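Local coordinates for putative flagellar hook-associated protein (Vibrio parahaemolyticus, PDB 3PWX) that probably serves as a structural component of the bacterial flagellum, as a hook-associated member of the flagellin family, at residues S38-H43 with T195-R200; A31-T36 with N202-M207; R55-W60 with S72-E77. All blocks are in the same frame, centred on the assembly; numbering follows the deposited sequence.

Contact 1 (S38-H43 with T195-R200)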
ATOM      1  N   SER A  38      15.915  -4.224   0.019  1.00 53.50           N
ATOM      2  CA  SER A  38      17.089  -5.116  -0.036  1.00 54.16           C
ATOM      3  C   SER A  38      17.911  -4.871   1.199  1.00 54.27           C
ATOM      4  O   SER A  38      18.415  -5.801   1.827  1.00 54.48           O
ATOM      5  CB  SER A  38      18.011  -4.796  -1.176  1.00 54.99           C
ATOM      6  OG  SER A  38      17.354  -4.973  -2.367  1.00 56.89           O
ATOM      7  N   SER A  39      18.067  -3.592   1.535  1.00 54.57           N
ATOM      8  CA  SER A  39      18.768  -3.246   2.763  1.00 55.51           C
ATOM      9  C   SER A  39      18.260  -3.943   4.046  1.00 54.74           C
ATOM     10  O   SER A  39      19.073  -4.373   4.866  1.00 56.68           O
ATOM     11  CB  SER A  39      18.867  -1.739   2.922  1.00 54.85           C
ATOM     12  OG  SER A  39      19.751  -1.486   4.005  1.00 59.38           O
ATOM     13  N   GLN A  40      16.943  -4.063   4.229  1.00 53.71           N
ATOM     14  CA  GLN A  40      16.381  -4.839   5.360  1.00 52.81           C
ATOM     15  C   GLN A  40      16.652  -6.343   5.292  1.00 52.95           C
ATOM     16  O   GLN A  40      16.769  -7.004   6.321  1.00 52.93           O
ATOM     17  CB  GLN A  40      14.886  -4.689   5.411  1.00 52.20           C
ATOM     18  CG  GLN A  40      14.431  -3.323   5.846  1.00 54.02           C
ATOM     19  CD  GLN A  40      12.963  -3.063   5.547  1.00 56.00           C
ATOM     20  OE1 GLN A  40      12.605  -1.976   5.090  1.00 62.02           O
ATOM     21  NE2 GLN A  40      12.108  -4.065   5.771  1.00 56.33           N
ATOM     22  N   GLU A  41      16.699  -6.857   4.080  1.00 53.19           N
ATOM     23  CA  GLU A  41      16.910  -8.251   3.796  1.00 54.26           C
ATOM     24  C   GLU A  41      18.305  -8.646   4.211  1.00 55.40           C
ATOM     25  O   GLU A  41      18.501  -9.731   4.774  1.00 55.56           O
ATOM     26  CB  GLU A  41      16.794  -8.497   2.297  1.00 55.73           C
ATOM     27  CG  GLU A  41      15.530  -9.204   1.795  1.00 59.79           C
ATOM     28  CD  GLU A  41      15.316  -9.077   0.232  1.00 65.04           C
ATOM     29  OE1 GLU A  41      15.335  -7.948  -0.346  1.00 66.32           O
ATOM     30  OE2 GLU A  41      15.095 -10.118  -0.409  1.00 68.31           O
ATOM     31  N   THR A  42      19.285  -7.781   3.943  1.00 55.86           N
ATOM     32  CA  THR A  42      20.667  -8.052   4.376  1.00 56.96           C
ATOM     33  C   THR A  42      20.678  -8.215   5.879  1.00 55.43           C
ATOM     34  O   THR A  42      21.252  -9.170   6.385  1.00 57.02           O
ATOM     35  CB  THR A  42      21.584  -6.868   4.017  1.00 59.56           C
ATOM     36  OG1 THR A  42      21.760  -6.796   2.591  1.00 62.21           O
ATOM     37  CG2 THR A  42      22.954  -6.960   4.714  1.00 59.22           C
ATOM     38  N   HIS A  43      20.043  -7.298   6.607  1.00 54.84           N
ATOM     39  CA  HIS A  43      20.074  -7.379   8.088  1.00 54.76           C
ATOM     40  C   HIS A  43      19.320  -8.597   8.565  1.00 54.26           C
ATOM     41  O   HIS A  43      19.806  -9.293   9.513  1.00 54.58           O
ATOM     42  CB  HIS A  43      19.591  -6.106   8.815  1.00 54.46           C
ATOM     43  CG  HIS A  43      20.421  -4.897   8.517  1.00 55.16           C
ATOM     44  ND1 HIS A  43      21.725  -4.761   8.966  1.00 56.23           N
ATOM     45  CD2 HIS A  43      20.150  -3.794   7.783  1.00 55.09           C
ATOM     46  CE1 HIS A  43      22.210  -3.609   8.536  1.00 56.83           C
ATOM     47  NE2 HIS A  43      21.273  -3.004   7.821  1.00 56.11           N
ATOM     48  N   THR A 195      10.486 -13.726   3.178  1.00 54.01           N
ATOM     49  CA  THR A 195       9.540 -14.180   2.163  1.00 54.67           C
ATOM     50  C   THR A 195       8.571 -13.039   1.861  1.00 54.36           C
ATOM     51  O   THR A 195       8.242 -12.781   0.706  1.00 55.25           O
ATOM     52  CB  THR A 195       8.777 -15.389   2.651  1.00 55.25           C
ATOM     53  OG1 THR A 195       9.677 -16.507   2.744  1.00 56.15           O
ATOM     54  CG2 THR A 195       7.712 -15.754   1.676  1.00 56.61           C
ATOM     55  N   GLU A 196       8.141 -12.306   2.893  1.00 53.76           N
ATOM     56  CA  GLU A 196       7.219 -11.228   2.662  1.00 53.60           C
ATOM     57  C   GLU A 196       7.926 -10.128   1.889  1.00 53.26           C
ATOM     58  O   GLU A 196       7.394  -9.621   0.937  1.00 53.65           O
ATOM     59  CB  GLU A 196       6.608 -10.727   3.956  1.00 53.24           C
ATOM     60  CG  GLU A 196       5.355  -9.944   3.713  1.00 55.00           C
ATOM     61  CD  GLU A 196       4.924  -9.065   4.894  1.00 58.28           C
ATOM     62  OE1 GLU A 196       5.043  -9.512   6.059  1.00 55.27           O
ATOM     63  OE2 GLU A 196       4.421  -7.932   4.612  1.00 57.87           O
ATOM     64  N   ILE A 197       9.152  -9.795   2.230  1.00 52.86           N
ATOM     65  CA  ILE A 197       9.867  -8.844   1.398  1.00 52.75           C
ATOM     66  C   ILE A 197      10.033  -9.270  -0.067  1.00 53.37           C
ATOM     67  O   ILE A 197       9.903  -8.450  -0.988  1.00 53.44           O
ATOM     68  CB  ILE A 197      11.209  -8.523   1.980  1.00 52.50           C
ATOM     69  CG1 ILE A 197      11.083  -7.470   3.071  1.00 52.00           C
ATOM     70  CG2 ILE A 197      12.167  -8.057   0.889  1.00 52.79           C
ATOM     71  CD1 ILE A 197      12.080  -7.616   4.219  1.00 51.89           C
ATOM     72  N   GLY A 198      10.328 -10.534  -0.313  1.00 53.92           N
ATOM     73  CA  GLY A 198      10.404 -10.997  -1.715  1.00 54.72           C
ATOM     74  C   GLY A 198       9.106 -10.823  -2.478  1.00 55.08           C
ATOM     75  O   GLY A 198       9.146 -10.484  -3.606  1.00 55.48           O
ATOM     76  N   GLY A 199       7.948 -11.066  -1.869  1.00 55.09           N
ATOM     77  CA  GLY A 199       6.648 -10.778  -2.452  1.00 55.54           C
ATOM     78  C   GLY A 199       6.473  -9.282  -2.716  1.00 55.02           C
ATOM     79  O   GLY A 199       5.911  -8.889  -3.751  1.00 55.51           O
ATOM     80  N   ARG A 200       6.934  -8.423  -1.804  1.00 54.17           N
ATOM     81  CA  ARG A 200       6.941  -6.980  -2.103  1.00 53.79           C
ATOM     82  C   ARG A 200       7.729  -6.632  -3.366  1.00 54.03           C
ATOM     83  O   ARG A 200       7.188  -6.055  -4.304  1.00 54.36           O
ATOM     84  CB  ARG A 200       7.387  -6.163  -0.906  1.00 53.05           C
ATOM     85  CG  ARG A 200       6.210  -5.993   0.095  1.00 53.70           C
ATOM     86  CD  ARG A 200       6.704  -5.248   1.344  1.00 54.18           C
ATOM     87  NE  ARG A 200       5.846  -5.474   2.490  1.00 53.02           N
ATOM     88  CZ  ARG A 200       6.146  -5.041   3.708  1.00 54.22           C
ATOM     89  NH1 ARG A 200       7.282  -4.368   3.923  1.00 51.77           N
ATOM     90  NH2 ARG A 200       5.311  -5.281   4.722  1.00 55.59           N
TER
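Glu41 and Ile197 have the nearest CA atoms of the two segments, 7.5 Å apart, where helices 7-61 and 172-223 run antiparallel. Ile197 supplies both points of touch, one from each of its branches. Ile197 CG2, anti to the backbone N, sits over the flat face of the Glu41 carboxylate, almost directly above Glu41 CD at 3.4 Å. The Glu41 chain is extended beyond CG and passes the isoleucine head to tail. That carboxylate is not left to apolar company: OE1 is hydrogen-bonded to NE2 of His201, just beyond the segment, which ties the acid to the very helix it packs on. The other branch of Ile197 ends in CD1, which meets the amide end of Gln40 obliquely at van der Waals distance. One turn along the same helix, Arg200 NH2 reaches Glu196 OE2 at 2.8 Å in a salt bridge whose hydrogen bond is weak because it is bent to 121°. Beside the helix pair, Gln40 and Ile197 both rest on Met140, while Arg200 lies along strand 134-137, touching Met136 and Asp137, and gives NH1 to Asn139 O.

Contact 2 (A31-T36 with N202-M207)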
ATOM      1  N   ALA A  31      12.162   2.090  -7.538  1.00 54.88           N
ATOM      2  CA  ALA A  31      13.585   1.813  -7.399  1.00 55.63           C
ATOM      3  C   ALA A  31      14.032   2.187  -5.963  1.00 55.69           C
ATOM      4  O   ALA A  31      14.792   1.466  -5.342  1.00 55.14           O
ATOM      5  CB  ALA A  31      14.398   2.570  -8.442  1.00 56.44           C
ATOM      6  N   ASN A  32      13.568   3.312  -5.413  1.00 56.23           N
ATOM      7  CA  ASN A  32      14.089   3.607  -4.071  1.00 56.23           C
ATOM      8  C   ASN A  32      13.559   2.666  -3.037  1.00 54.87           C
ATOM      9  O   ASN A  32      14.256   2.333  -2.070  1.00 56.66           O
ATOM     10  CB  ASN A  32      13.970   5.063  -3.686  1.00 56.25           C
ATOM     11  CG  ASN A  32      14.895   5.923  -4.517  1.00 60.93           C
ATOM     12  OD1 ASN A  32      15.980   5.481  -4.867  1.00 65.68           O
ATOM     13  ND2 ASN A  32      14.482   7.148  -4.841  1.00 64.18           N
ATOM     14  N   LEU A  33      12.354   2.169  -3.256  1.00 53.25           N
ATOM     15  CA  LEU A  33      11.765   1.290  -2.257  1.00 52.81           C
ATOM     16  C   LEU A  33      12.500  -0.086  -2.310  1.00 52.89           C
ATOM     17  O   LEU A  33      12.826  -0.675  -1.273  1.00 52.69           O
ATOM     18  CB  LEU A  33      10.235   1.211  -2.401  1.00 52.63           C
ATOM     19  CG  LEU A  33       9.481   0.233  -1.499  1.00 52.35           C
ATOM     20  CD1 LEU A  33       9.880   0.380  -0.013  1.00 52.10           C
ATOM     21  CD2 LEU A  33       7.990   0.401  -1.679  1.00 52.46           C
ATOM     22  N   LYS A  34      12.829  -0.529  -3.522  1.00 53.30           N
ATOM     23  CA  LYS A  34      13.547  -1.774  -3.716  1.00 55.23           C
ATOM     24  C   LYS A  34      14.893  -1.751  -3.018  1.00 57.27           C
ATOM     25  O   LYS A  34      15.396  -2.792  -2.518  1.00 56.89           O
ATOM     26  CB  LYS A  34      13.765  -2.042  -5.188  1.00 56.33           C
ATOM     27  CG  LYS A  34      12.477  -2.306  -5.970  1.00 58.10           C
ATOM     28  CD  LYS A  34      12.765  -2.988  -7.280  1.00 58.34           C
ATOM     29  CE  LYS A  34      13.392  -4.369  -6.950  1.00 62.30           C
ATOM     30  NZ  LYS A  34      12.791  -5.459  -7.807  1.00 63.21           N
ATOM     31  N   THR A  35      15.487  -0.565  -3.001  1.00 58.94           N
ATOM     32  CA  THR A  35      16.788  -0.395  -2.398  1.00 61.11           C
ATOM     33  C   THR A  35      16.724  -0.521  -0.907  1.00 59.64           C
ATOM     34  O   THR A  35      17.606  -1.061  -0.301  1.00 61.87           O
ATOM     35  CB  THR A  35      17.353   0.975  -2.700  1.00 62.64           C
ATOM     36  OG1 THR A  35      17.732   0.985  -4.079  1.00 67.06           O
ATOM     37  CG2 THR A  35      18.608   1.235  -1.800  1.00 61.87           C
ATOM     38  N   THR A  36      15.664  -0.005  -0.339  1.00 57.89           N
ATOM     39  CA  THR A  36      15.449   0.040   1.088  1.00 55.66           C
ATOM     40  C   THR A  36      15.036  -1.340   1.500  1.00 53.58           C
ATOM     41  O   THR A  36      15.399  -1.802   2.579  1.00 54.44           O
ATOM     42  CB  THR A  36      14.281   0.975   1.292  1.00 55.53           C
ATOM     43  OG1 THR A  36      14.721   2.277   0.909  1.00 58.83           O
ATOM     44  CG2 THR A  36      13.805   0.993   2.715  1.00 57.38           C
ATOM     45  N   ASN A 202       8.363  -8.486  -5.966  1.00 55.92           N
ATOM     46  CA  ASN A 202       7.584  -8.904  -7.119  1.00 58.35           C
ATOM     47  C   ASN A 202       6.415  -7.985  -7.488  1.00 57.61           C
ATOM     48  O   ASN A 202       6.164  -7.701  -8.653  1.00 59.51           O
ATOM     49  CB  ASN A 202       7.143 -10.362  -6.952  1.00 59.80           C
ATOM     50  CG  ASN A 202       8.336 -11.307  -6.951  1.00 64.20           C
ATOM     51  OD1 ASN A 202       9.403 -10.958  -7.479  1.00 67.27           O
ATOM     52  ND2 ASN A 202       8.187 -12.481  -6.338  1.00 66.46           N
ATOM     53  N   ASN A 203       5.701  -7.514  -6.487  1.00 56.39           N
ATOM     54  CA  ASN A 203       4.582  -6.696  -6.752  1.00 56.58           C
ATOM     55  C   ASN A 203       5.054  -5.323  -7.280  1.00 56.16           C
ATOM     56  O   ASN A 203       4.481  -4.787  -8.280  1.00 56.87           O
ATOM     57  CB  ASN A 203       3.695  -6.673  -5.519  1.00 56.32           C
ATOM     58  CG  ASN A 203       2.706  -7.836  -5.509  1.00 57.31           C
ATOM     59  OD1 ASN A 203       2.221  -8.273  -6.582  1.00 61.37           O
ATOM     60  ND2 ASN A 203       2.349  -8.301  -4.338  1.00 57.14           N
ATOM     61  N   LEU A 204       6.148  -4.804  -6.711  1.00 55.34           N
ATOM     62  CA  LEU A 204       6.769  -3.611  -7.254  1.00 55.11           C
ATOM     63  C   LEU A 204       7.082  -3.820  -8.744  1.00 57.06           C
ATOM     64  O   LEU A 204       6.706  -3.012  -9.636  1.00 57.92           O
ATOM     65  CB  LEU A 204       8.023  -3.236  -6.492  1.00 54.45           C
ATOM     66  CG  LEU A 204       7.782  -2.762  -5.069  1.00 53.76           C
ATOM     67  CD1 LEU A 204       9.087  -2.538  -4.383  1.00 53.35           C
ATOM     68  CD2 LEU A 204       6.950  -1.458  -5.077  1.00 53.69           C
ATOM     69  N   ASP A 205       7.742  -4.915  -9.023  1.00 57.65           N
ATOM     70  CA  ASP A 205       8.114  -5.221 -10.405  1.00 60.39           C
ATOM     71  C   ASP A 205       6.942  -5.253 -11.387  1.00 61.01           C
ATOM     72  O   ASP A 205       7.074  -4.785 -12.509  1.00 61.34           O
ATOM     73  CB  ASP A 205       9.012  -6.499 -10.423  1.00 61.16           C
ATOM     74  CG  ASP A 205      10.421  -6.195  -9.840  1.00 63.47           C
ATOM     75  OD1 ASP A 205      10.697  -4.984  -9.539  1.00 68.07           O
ATOM     76  OD2 ASP A 205      11.254  -7.093  -9.703  1.00 63.65           O
ATOM     77  N   LEU A 206       5.804  -5.791 -10.959  1.00 61.43           N
ATOM     78  CA  LEU A 206       4.567  -5.631 -11.728  1.00 63.02           C
ATOM     79  C   LEU A 206       4.208  -4.159 -11.939  1.00 62.36           C
ATOM     80  O   LEU A 206       3.954  -3.780 -13.054  1.00 64.66           O
ATOM     81  CB  LEU A 206       3.378  -6.360 -11.107  1.00 62.99           C
ATOM     82  CG  LEU A 206       3.400  -7.866 -11.286  1.00 66.77           C
ATOM     83  CD1 LEU A 206       2.535  -8.551 -10.256  1.00 67.58           C
ATOM     84  CD2 LEU A 206       2.983  -8.298 -12.722  1.00 65.84           C
HETATM   85  N   MSE A 207       4.172  -3.334 -10.901  1.00 61.06           N
HETATM   86  CA  MSE A 207       3.876  -1.906 -11.092  1.00 60.84           C
HETATM   87  C   MSE A 207       4.831  -1.203 -12.003  1.00 60.37           C
HETATM   88  O   MSE A 207       4.434  -0.381 -12.822  1.00 61.92           O
HETATM   89  CB  MSE A 207       3.987  -1.162  -9.792  1.00 60.46           C
HETATM   90  CG  MSE A 207       3.075  -1.670  -8.746  1.00 65.52           C
HETATM   91 SE   MSE A 207       1.182  -1.234  -9.004  1.00 80.70          SE
HETATM   92  CE  MSE A 207       0.984  -1.783  -7.139  1.00 64.38           C
TER
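Lys34 NZ donates a hydrogen bond to Asp205 OD1 at 2.8 Å, as part of a salt bridge that spans the groove between two long helices. The second carboxylate oxygen, Asp205 OD2, stands 2.9 Å from the same Lys34 NZ, and OD1 is met on its syn side with the ammonium 22° out of the carboxylate plane. The helices, 7-61 and 172-223, form an antiparallel pair of the kind expected in the flagellin family, and 31-36 falls in a predicted coiled coil. The short segment axes run at 167° and approach to 10.5 Å. Lys34 bends to reach its partner: after an extended start the chain turns at CG-CD (chi3 63°) and again at CD-CE, and it comes in roughly perpendicular to the Asp205 side chain. The acid lies at the exposed margin, so the ion pair borders the apolar seam on its solvent side.

Next to the ion pair, Leu204 touches both Lys34 and Leu33 with CD1. Leu204 CD1 lies 3.8 Å from Lys34 CG, the two chains running antiparallel alongside each other, while Leu204 CD2 meets Leu33 CD2 at 4.0 Å with the leucines crossed. Both leucines are buried, and both also rest on Met136 of strand 134-137; Val130 and Ile30 add to the cover of Leu204. Met207, a selenomethionine, and Asn203 face the second subunit, packing respectively on Asn203 and Met207 of that other copy. Within helix 7-61, Thr36 OG1 bonds to Asn32 O at 3.0 Å, reaching this carbonyl from the face opposite to that used by Thr36 N.

Contact 3 (R55-W60 with S72-E77)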
ATOM      1  N   ARG A  55      21.800 -21.714  17.498  1.00 63.65           N
ATOM      2  CA  ARG A  55      21.143 -23.000  17.689  1.00 64.28           C
ATOM      3  C   ARG A  55      22.121 -24.224  17.693  1.00 67.45           C
ATOM      4  O   ARG A  55      21.914 -25.189  18.417  1.00 67.65           O
ATOM      5  CB  ARG A  55      20.095 -23.162  16.656  1.00 62.69           C
ATOM      6  CG  ARG A  55      19.010 -24.085  16.995  1.00 63.48           C
ATOM      7  CD  ARG A  55      18.354 -24.332  15.664  1.00 65.03           C
ATOM      8  NE  ARG A  55      17.162 -25.169  15.695  1.00 67.23           N
ATOM      9  CZ  ARG A  55      17.062 -26.387  15.152  1.00 67.29           C
ATOM     10  NH1 ARG A  55      18.110 -26.961  14.537  1.00 63.39           N
ATOM     11  NH2 ARG A  55      15.883 -27.013  15.220  1.00 66.94           N
ATOM     12  N   ASP A  56      23.185 -24.155  16.899  1.00 69.42           N
ATOM     13  CA  ASP A  56      24.152 -25.216  16.793  1.00 72.51           C
ATOM     14  C   ASP A  56      24.952 -25.404  18.088  1.00 74.78           C
ATOM     15  O   ASP A  56      25.357 -26.536  18.442  1.00 75.79           O
ATOM     16  CB  ASP A  56      25.111 -24.890  15.659  1.00 73.98           C
ATOM     17  CG  ASP A  56      24.505 -25.109  14.284  1.00 74.16           C
ATOM     18  OD1 ASP A  56      23.398 -25.693  14.120  1.00 74.80           O
ATOM     19  OD2 ASP A  56      25.166 -24.664  13.336  1.00 76.70           O
ATOM     20  N   ILE A  57      25.179 -24.282  18.771  1.00 74.73           N
ATOM     21  CA  ILE A  57      25.885 -24.238  20.045  1.00 76.42           C
ATOM     22  C   ILE A  57      25.039 -24.813  21.176  1.00 77.32           C
ATOM     23  O   ILE A  57      25.518 -25.648  21.971  1.00 78.58           O
ATOM     24  CB  ILE A  57      26.311 -22.792  20.407  1.00 75.64           C
ATOM     25  CG1 ILE A  57      27.468 -22.324  19.515  1.00 75.59           C
ATOM     26  CG2 ILE A  57      26.649 -22.684  21.886  1.00 75.50           C
ATOM     27  CD1 ILE A  57      27.605 -20.805  19.464  1.00 75.96           C
ATOM     28  N   VAL A  58      23.799 -24.344  21.272  1.00 76.60           N
ATOM     29  CA  VAL A  58      22.828 -24.958  22.152  1.00 78.02           C
ATOM     30  C   VAL A  58      22.714 -26.469  21.866  1.00 81.00           C
ATOM     31  O   VAL A  58      22.798 -27.273  22.802  1.00 82.17           O
ATOM     32  CB  VAL A  58      21.488 -24.277  22.033  1.00 76.00           C
ATOM     33  CG1 VAL A  58      20.437 -25.008  22.839  1.00 74.99           C
ATOM     34  CG2 VAL A  58      21.631 -22.838  22.499  1.00 76.05           C
ATOM     35  N   LEU A  59      22.563 -26.845  20.587  1.00 82.98           N
ATOM     36  CA  LEU A  59      22.520 -28.255  20.198  1.00 86.22           C
ATOM     37  C   LEU A  59      23.723 -29.100  20.716  1.00 90.91           C
ATOM     38  O   LEU A  59      23.507 -30.164  21.308  1.00 91.90           O
ATOM     39  CB  LEU A  59      22.285 -28.431  18.692  1.00 85.39           C
ATOM     40  CG  LEU A  59      20.891 -28.076  18.126  1.00 81.87           C
ATOM     41  CD1 LEU A  59      20.913 -28.188  16.635  1.00 81.47           C
ATOM     42  CD2 LEU A  59      19.715 -28.886  18.689  1.00 77.85           C
ATOM     43  N   TRP A  60      24.965 -28.628  20.530  1.00 94.55           N
ATOM     44  CA  TRP A  60      26.105 -29.368  21.073  1.00 99.43           C
ATOM     45  C   TRP A  60      26.128 -29.283  22.587  1.00100.48           C
ATOM     46  O   TRP A  60      26.039 -30.310  23.261  1.00102.02           O
ATOM     47  CB  TRP A  60      27.472 -28.968  20.504  1.00101.25           C
ATOM     48  CG  TRP A  60      28.470 -30.105  20.774  1.00107.14           C
ATOM     49  CD1 TRP A  60      28.848 -30.587  22.006  1.00109.55           C
ATOM     50  CD2 TRP A  60      29.160 -30.923  19.801  1.00112.15           C
ATOM     51  NE1 TRP A  60      29.726 -31.636  21.864  1.00114.63           N
ATOM     52  CE2 TRP A  60      29.940 -31.869  20.528  1.00115.63           C
ATOM     53  CE3 TRP A  60      29.200 -30.949  18.393  1.00112.52           C
ATOM     54  CZ2 TRP A  60      30.758 -32.831  19.893  1.00118.39           C
ATOM     55  CZ3 TRP A  60      30.011 -31.904  17.759  1.00116.15           C
ATOM     56  CH2 TRP A  60      30.780 -32.833  18.514  1.00119.52           C
ATOM     57  N   SER A  72      32.735 -22.656  28.914  1.00107.83           N
ATOM     58  CA  SER A  72      33.024 -21.237  29.100  1.00106.37           C
ATOM     59  C   SER A  72      33.317 -20.552  27.755  1.00105.19           C
ATOM     60  O   SER A  72      33.199 -19.343  27.631  1.00104.78           O
ATOM     61  CB  SER A  72      34.137 -21.034  30.146  1.00108.91           C
ATOM     62  OG  SER A  72      35.065 -20.024  29.755  1.00109.35           O
ATOM     63  N   GLY A  73      33.674 -21.335  26.746  1.00104.43           N
ATOM     64  CA  GLY A  73      33.978 -20.792  25.430  1.00103.43           C
ATOM     65  C   GLY A  73      32.715 -20.701  24.597  1.00 99.92           C
ATOM     66  O   GLY A  73      32.569 -19.811  23.760  1.00 99.00           O
HETATM   67  N   MSE A  74      31.804 -21.637  24.841  1.00 97.74           N
HETATM   68  CA  MSE A  74      30.479 -21.612  24.265  1.00 94.68           C
HETATM   69  C   MSE A  74      29.730 -20.370  24.707  1.00 91.50           C
HETATM   70  O   MSE A  74      29.088 -19.704  23.896  1.00 90.33           O
HETATM   71  CB  MSE A  74      29.682 -22.835  24.695  1.00 94.86           C
HETATM   72  CG  MSE A  74      29.859 -24.036  23.811  1.00 99.41           C
HETATM   73 SE   MSE A  74      29.023 -25.567  24.670  1.00109.01          SE
HETATM   74  CE  MSE A  74      30.434 -26.897  24.308  1.00109.05           C
ATOM     75  N   ILE A  75      29.818 -20.062  25.994  1.00 89.73           N
ATOM     76  CA  ILE A  75      29.177 -18.899  26.537  1.00 86.47           C
ATOM     77  C   ILE A  75      29.525 -17.594  25.814  1.00 85.74           C
ATOM     78  O   ILE A  75      28.645 -16.851  25.473  1.00 83.53           O
ATOM     79  CB  ILE A  75      29.366 -18.838  28.046  1.00 87.46           C
ATOM     80  CG1 ILE A  75      28.339 -19.781  28.674  1.00 85.84           C
ATOM     81  CG2 ILE A  75      29.276 -17.388  28.574  1.00 86.50           C
ATOM     82  CD1 ILE A  75      28.622 -20.192  30.098  1.00 87.61           C
ATOM     83  N   THR A  76      30.798 -17.346  25.571  1.00 87.54           N
ATOM     84  CA  THR A  76      31.266 -16.204  24.791  1.00 87.60           C
ATOM     85  C   THR A  76      30.694 -16.177  23.367  1.00 86.02           C
ATOM     86  O   THR A  76      30.283 -15.105  22.875  1.00 85.30           O
ATOM     87  CB  THR A  76      32.803 -16.239  24.710  1.00 90.98           C
ATOM     88  OG1 THR A  76      33.321 -16.327  26.038  1.00 93.47           O
ATOM     89  CG2 THR A  76      33.399 -15.019  24.009  1.00 89.87           C
ATOM     90  N   GLU A  77      30.678 -17.326  22.693  1.00 85.36           N
ATOM     91  CA  GLU A  77      30.146 -17.358  21.337  1.00 83.90           C
ATOM     92  C   GLU A  77      28.622 -17.144  21.282  1.00 79.50           C
ATOM     93  O   GLU A  77      28.128 -16.502  20.337  1.00 78.19           O
ATOM     94  CB  GLU A  77      30.591 -18.607  20.583  1.00 86.15           C
ATOM     95  CG  GLU A  77      32.058 -18.574  20.115  1.00 93.01           C
ATOM     96  CD  GLU A  77      32.207 -18.046  18.677  1.00 98.36           C
ATOM     97  OE1 GLU A  77      31.855 -16.859  18.414  1.00 98.50           O
ATOM     98  OE2 GLU A  77      32.678 -18.826  17.807  1.00101.38           O
TER
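Ile57 lies alongside Met74, a selenomethionine, the two side chains pointing in opposing senses as they pass. The touching branch is the Ile57 methyl CG2, which rests 4.0 Å from Met74 CG and nearly as close to Met74 CB, so the selenomethionine chain is met near its base and not at the selenium. The other branch of Ile57 runs a different way: CG1 is beside the backbone N (chi1 -72°), which carries CD1 towards the next turn of the opposing helix. There Ile57 CD1 meets Glu77 CB at 3.9 Å, one side chain set nearly square to the other. Glu77 offers only its aliphatic root, because the bend at chi2 (-93°) leads its carboxylate away from the isoleucine and into the exposed margin.

Helices 7-61 and 71-89 are joined here into an antiparallel helical hairpin, with a short connection between them. Within the two segments, the CA atoms of Ile57 and Met74 are nearest, 6.8 Å apart. Further down the hairpin, Ile57 rests on Leu78 and Tyr81 of helix 71-89 as well. Met74 turns at chi3, and Met74 CE stops 4.6 Å from Trp60 CD1, above the indole plane and just short of contact. Val58 and Ile75 point away from the other segment; both meet helix 154-166, Val58 on Ile158 and Leu161, Ile75 on Phe165, and Val58 also touches Leu78 and Leu180. On helix 172-223, Asp184 OD1 receives Arg55 NE in a salt bridge.

How the contacts relate
All three contacts draw on helix 7-61, which pairs with helix 172-223 in contacts 1 and 2 and with helix 71-89 in contact 3. Contacts 1 and 2 are successive steps along one antiparallel pair, their centres about 11 Å apart and their segments adjoining in sequence, with contact 1 nested inside the loop closed by contact 2. Contact 3 is nested in both; its centre lies about 29 Å from that of contact 1 and about 39 Å from that of contact 2, across the centre of the chain. Contact 1 comes within about 11 Å, side chain to side chain from Gln40, of His97, a magnesium-binding residue whose ion is absent from this chain.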